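PrgA (Enterococcus faecalis, PDB 6Z9K) provides surface exclusion that protects its host from unwanted conjugation, as a cell-wall-anchored surface protein whose CAP domain, described here, binds a magnesium ion. Local coordinates at residues A[81-86]-A[233-237]; A[93-98]-A[192-197]. All coordinates share one frame; numbering follows the deposited sequence.

Interaction 1 (A[81-86]-A[233-237]); sequences TELLND and VASMK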
loop_
_atom_site.group_PDB
_atom_site.type_symbol
_atom_site.label_atom_id
_atom_site.label_comp_id
_atom_site.label_asym_id
_atom_site.label_seq_id
_atom_site.Cartn_x
_atom_site.Cartn_y
_atom_site.Cartn_z
ATOM N N THR A 81 -0.979 3.107 5.234
ATOM C CA THR A 81 -2.059 2.462 6.000
ATOM C C THR A 81 -3.158 3.493 6.226
ATOM O O THR A 81 -4.357 3.137 6.218
ATOM C CB THR A 81 -1.520 1.787 7.259
ATOM O OG1 THR A 81 -0.467 0.869 6.897
ATOM C CG2 THR A 81 -2.624 0.998 7.917
ATOM N N GLU A 82 -2.811 4.741 6.448
ATOM C CA GLU A 82 -3.852 5.796 6.616
ATOM C C GLU A 82 -4.683 5.866 5.348
ATOM O O GLU A 82 -5.929 5.966 5.439
ATOM C CB GLU A 82 -3.192 7.138 6.889
ATOM C CG GLU A 82 -2.727 7.312 8.334
ATOM C CD GLU A 82 -1.990 8.607 8.594
ATOM O OE1 GLU A 82 -1.690 9.318 7.626
ATOM O OE2 GLU A 82 -1.701 8.876 9.778
ATOM N N LEU A 83 -4.030 5.906 4.180
ATOM C CA LEU A 83 -4.815 6.019 2.938
ATOM C C LEU A 83 -5.728 4.802 2.780
ATOM O O LEU A 83 -6.925 4.980 2.407
ATOM C CB LEU A 83 -3.890 6.113 1.721
ATOM C CG LEU A 83 -3.021 7.357 1.694
ATOM C CD1 LEU A 83 -2.164 7.373 0.404
ATOM C CD2 LEU A 83 -3.826 8.620 1.828
ATOM N N LEU A 84 -5.210 3.610 2.985
ATOM C CA LEU A 84 -6.012 2.399 2.767
ATOM C C LEU A 84 -7.114 2.282 3.825
ATOM O O LEU A 84 -8.238 1.881 3.473
ATOM C CB LEU A 84 -5.100 1.178 2.729
ATOM C CG LEU A 84 -5.801 -0.120 2.400
ATOM C CD1 LEU A 84 -6.555 -0.059 1.058
ATOM C CD2 LEU A 84 -4.780 -1.265 2.383
ATOM N N ASN A 85 -6.813 2.589 5.063
ATOM C CA ASN A 85 -7.804 2.498 6.166
ATOM C C ASN A 85 -8.945 3.487 5.901
ATOM O O ASN A 85 -10.084 3.189 6.298
ATOM C CB ASN A 85 -7.227 2.775 7.542
ATOM C CG ASN A 85 -6.592 1.554 8.165
ATOM O OD1 ASN A 85 -6.903 0.445 7.713
ATOM N ND2 ASN A 85 -5.828 1.763 9.248
ATOM N N ASP A 86 -8.669 4.620 5.286
ATOM C CA ASP A 86 -9.730 5.607 4.981
ATOM C C ASP A 86 -10.759 4.901 4.083
ATOM O O ASP A 86 -11.954 5.017 4.332
ATOM C CB ASP A 86 -9.097 6.871 4.430
ATOM C CG ASP A 86 -10.084 7.936 3.985
ATOM O OD1 ASP A 86 -10.798 8.411 4.851
ATOM O OD2 ASP A 86 -10.118 8.264 2.776
ATOM N N VAL A 233 -3.417 1.187 15.199
ATOM C CA VAL A 233 -4.278 1.452 14.023
ATOM C C VAL A 233 -3.957 2.841 13.456
ATOM O O VAL A 233 -4.006 3.844 14.234
ATOM C CB VAL A 233 -5.766 1.288 14.379
ATOM C CG1 VAL A 233 -6.633 1.633 13.198
ATOM C CG2 VAL A 233 -6.070 -0.115 14.854
ATOM N N ALA A 234 -3.634 2.911 12.162
ATOM C CA ALA A 234 -3.269 4.153 11.462
ATOM C C ALA A 234 -4.583 4.793 11.011
ATOM O O ALA A 234 -5.364 4.152 10.388
ATOM C CB ALA A 234 -2.381 3.857 10.283
ATOM N N SER A 235 -4.855 5.999 11.426
ATOM C CA SER A 235 -6.149 6.662 11.116
ATOM C C SER A 235 -5.899 8.141 10.838
ATOM O O SER A 235 -5.288 8.797 11.691
ATOM C CB SER A 235 -7.094 6.472 12.271
ATOM O OG SER A 235 -8.332 7.111 11.991
ATOM N N MET A 236 -6.335 8.633 9.693
ATOM C CA MET A 236 -6.327 10.084 9.380
ATOM C C MET A 236 -7.783 10.565 9.398
ATOM O O MET A 236 -8.660 9.769 9.088
ATOM C CB MET A 236 -5.702 10.342 8.001
ATOM C CG MET A 236 -6.567 9.849 6.866
ATOM S SD MET A 236 -5.824 9.760 5.228
ATOM C CE MET A 236 -4.731 11.156 5.244
ATOM N N LYS A 237 -8.039 11.851 9.677
ATOM C CA LYS A 237 -9.426 12.393 9.576
ATOM C C LYS A 237 -9.838 12.323 8.111
ATOM O O LYS A 237 -8.981 12.619 7.275
ATOM C CB LYS A 237 -9.506 13.818 10.129
ATOM C CG LYS A 237 -9.983 13.915 11.573
ATOM C CD LYS A 237 -11.305 14.666 11.715
ATOM C CE LYS A 237 -11.952 14.530 13.078
ATOM N NZ LYS A 237 -11.479 15.574 14.023
HETATM O O HOH W 1 -7.249 6.557 7.865
HETATM O O HOH W 2 -2.242 7.373 12.024
HETATM O O HOH W 3 -3.158 11.238 10.962
HETATM O O HOH W 4 -10.326 8.178 7.533
#

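Interaction 2 (A[93-98]-A[192-197]); sequences LSQLSV and DGKTAL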
loop_
_atom_site.group_PDB
_atom_site.type_symbol
_atom_site.label_atom_id
_atom_site.label_comp_id
_atom_site.label_asym_id
_atom_site.label_seq_id
_atom_site.Cartn_x
_atom_site.Cartn_y
_atom_site.Cartn_z
ATOM N N LEU A 93 -14.965 -2.236 6.620
ATOM C CA LEU A 93 -13.959 -3.327 6.713
ATOM C C LEU A 93 -13.015 -3.115 7.896
ATOM O O LEU A 93 -12.817 -1.960 8.351
ATOM C CB LEU A 93 -13.167 -3.322 5.414
ATOM C CG LEU A 93 -13.930 -3.681 4.152
ATOM C CD1 LEU A 93 -13.135 -3.337 2.932
ATOM C CD2 LEU A 93 -14.262 -5.136 4.166
ATOM N N SER A 94 -12.405 -4.199 8.395
ATOM C CA SER A 94 -11.498 -4.102 9.545
ATOM C C SER A 94 -10.402 -3.098 9.220
ATOM O O SER A 94 -9.955 -3.034 8.022
ATOM C CB SER A 94 -10.934 -5.489 9.879
ATOM O OG SER A 94 -10.301 -6.056 8.713
ATOM N N GLN A 95 -9.942 -2.380 10.223
ATOM C CA GLN A 95 -8.907 -1.328 10.143
ATOM C C GLN A 95 -7.542 -1.969 10.369
ATOM O O GLN A 95 -7.453 -2.907 11.151
ATOM C CB GLN A 95 -9.162 -0.278 11.213
ATOM C CG GLN A 95 -10.449 0.483 10.999
ATOM C CD GLN A 95 -10.384 1.201 9.689
ATOM O OE1 GLN A 95 -10.838 0.664 8.675
ATOM N NE2 GLN A 95 -9.778 2.378 9.703
ATOM N N LEU A 96 -6.523 -1.490 9.696
ATOM C CA LEU A 96 -5.177 -2.106 9.735
ATOM C C LEU A 96 -4.296 -1.355 10.713
ATOM O O LEU A 96 -4.354 -0.145 10.787
ATOM C CB LEU A 96 -4.568 -2.112 8.333
ATOM C CG LEU A 96 -5.493 -2.630 7.229
ATOM C CD1 LEU A 96 -4.947 -2.366 5.857
ATOM C CD2 LEU A 96 -5.779 -4.105 7.362
ATOM N N SER A 97 -3.459 -2.112 11.409
ATOM C CA SER A 97 -2.404 -1.615 12.300
ATOM C C SER A 97 -1.105 -1.546 11.520
ATOM O O SER A 97 -1.007 -2.237 10.489
ATOM C CB SER A 97 -2.259 -2.489 13.509
ATOM O OG SER A 97 -1.820 -3.796 13.177
ATOM N N VAL A 98 -0.171 -0.747 12.037
ATOM C CA VAL A 98 1.266 -0.812 11.731
ATOM C C VAL A 98 1.967 -1.227 13.015
ATOM O O VAL A 98 1.692 -0.670 14.069
ATOM C CB VAL A 98 1.753 0.534 11.208
ATOM C CG1 VAL A 98 3.255 0.500 11.016
ATOM C CG2 VAL A 98 1.052 0.855 9.909
ATOM N N ASP A 192 -11.664 -8.569 3.860
ATOM C CA ASP A 192 -12.099 -8.296 5.257
ATOM C C ASP A 192 -11.281 -9.239 6.163
ATOM O O ASP A 192 -10.758 -10.284 5.699
ATOM C CB ASP A 192 -13.623 -8.322 5.480
ATOM C CG ASP A 192 -14.165 -7.517 6.672
ATOM O OD1 ASP A 192 -13.392 -6.793 7.432
ATOM O OD2 ASP A 192 -15.426 -7.583 6.842
ATOM N N GLY A 193 -11.043 -8.786 7.367
ATOM C CA GLY A 193 -10.385 -9.529 8.437
ATOM C C GLY A 193 -8.896 -9.253 8.489
ATOM O O GLY A 193 -8.255 -9.654 9.467
ATOM N N LYS A 194 -8.343 -8.529 7.531
ATOM C CA LYS A 194 -6.939 -8.088 7.668
ATOM C C LYS A 194 -6.786 -7.129 8.838
ATOM O O LYS A 194 -7.704 -6.348 9.165
ATOM C CB LYS A 194 -6.431 -7.510 6.363
ATOM C CG LYS A 194 -6.119 -8.565 5.324
ATOM C CD LYS A 194 -5.502 -7.950 4.089
ATOM C CE LYS A 194 -5.071 -8.987 3.087
ATOM N NZ LYS A 194 -4.447 -8.363 1.901
ATOM N N THR A 195 -5.676 -7.207 9.518
ATOM C CA THR A 195 -5.458 -6.401 10.727
ATOM C C THR A 195 -4.122 -5.691 10.698
ATOM O O THR A 195 -3.908 -4.902 11.622
ATOM C CB THR A 195 -5.535 -7.287 11.979
ATOM O OG1 THR A 195 -4.481 -8.233 11.981
ATOM C CG2 THR A 195 -6.900 -7.926 12.072
ATOM N N ALA A 196 -3.238 -5.924 9.701
ATOM C CA ALA A 196 -1.878 -5.365 9.788
ATOM C C ALA A 196 -1.331 -5.098 8.395
ATOM O O ALA A 196 -1.722 -5.794 7.435
ATOM C CB ALA A 196 -0.965 -6.316 10.534
ATOM N N LEU A 197 -0.513 -4.073 8.288
ATOM C CA LEU A 197 0.132 -3.713 7.004
ATOM C C LEU A 197 1.544 -3.225 7.286
ATOM O O LEU A 197 1.790 -2.525 8.257
ATOM C CB LEU A 197 -0.723 -2.653 6.299
ATOM C CG LEU A 197 -0.313 -2.354 4.860
ATOM C CD1 LEU A 197 -1.512 -1.880 4.072
ATOM C CD2 LEU A 197 0.760 -1.288 4.790
HETATM O O HOH W 5 -5.904 -3.751 13.533
#

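Interaction 1 (A[81-86]-A[233-237])
Between E82 and S235 the backbones of a helix, 81-86, and an irregular, extended segment, 233-237, come closest, with CA of E82 5.1 Å from CA of S235. One direct hydrogen bond joins them: ND2 of N85 donates to the carbonyl O of A234 at 2.7 Å. The bond is nearly straight (167°), it uses a lone pair in the carbonyl plane, and the oxygen lies almost in the plane of the N85 amide. Because the oxygen end of the same amide is hydrogen-bonded as well, the group is gripped at both ends and its rotation is fixed.

Beside this bond, the methyl of A234 rests on T81, its CB 3.7 Å from CG2. M236 makes a second contact. With CG held between its backbone N and carbonyl carbon (chi1 70°) and the chain bent at its end, its SD reaches the helix at the carbonyl O of E82, 3.8 Å away, and makes an apolar contact with CD2 of L83.

Water completes the seam. One molecule donates to O of E82 and accepts from N of M236; another donates to OE2 of E82 at 2.8 Å and accepts from N of S235. Thus an extended chain can dock on a helix although several of its backbone groups reach the helix through water.

The helical segment belongs to helix 70-90, whose L83 also packs on R168 and L171 of helix 160-176, while L84 touches L197 of strand 196-202. The other segment leaves strand 232-233 and leads toward helix 239-245.

Interaction 2 (A[93-98]-A[192-197])
S94 and D192 meet through a backbone-to-carboxylate hydrogen bond: N of S94 donates to OD1 of D192 at 2.9 Å, with an angle of 163° at the hydrogen. The hydroxyl of S94 sits between its own backbone N and carbonyl carbon (chi1 55°), a position from which OG donates to a lone pair on O of K194 at 2.7 Å; it also accepts a weak bond from N of G193. One serine thus ties down three successive residues of the turn before strand 196-202. CD2 of L93 crosses D192 at an angle, 3.5 Å from its CG, a methyl against the carboxylate carbon.

Farther along, the carbonyl O of T195 accepts from N of S97 at 2.8 Å, the donor standing well above the carbonyl plane. In one of the two conformers of S97 the hydroxyl donates to the same oxygen. A water bridging to O of Q95 also donates to the T195 oxygen. N of L197 returns a bond to O of S97 at 2.9 Å, closing a single parallel bridge between S97 and A196. On the side chain of L96, CD2 fits against CB of K194 at 3.6 Å, and CD1 meets CD1 of L197.

The second shell holds the 192-197 side in place. NZ of K194 bonds to O of S188 and OG of S216, and OG1 of T195 to OH of Y228. T195 and A196 both face Y217, forming a classic beta bulge against strand 211-217. The short strand 97-98 also pairs antiparallel with strand 232-233, and L197 packs against I214 of strand 211-217.

Interactions 1 and 2 form one continuous patch of the CAP domain, their centres 10 Å apart, and show how contacts distant in sequence can meet through neighbouring residues. The amide of N85 joins them: its OD1 lies 2.8 Å from N of L96, a probable hydrogen bond between helix 70-90 and the segment that follows it. T81 is the second junction; its OG1, hydrogen-bonded to O of S77, packs 3.3 Å from CD2 of L197 and 3.4 Å from CG2 of V98. Along the chain, interaction 2 is nested within the loop closed by interaction 1. Interaction 1 lies away from the metal site, whereas the K194 side chain is about 11 Å from the magnesium ion and about 9 Å from the side chain of its ligand H185.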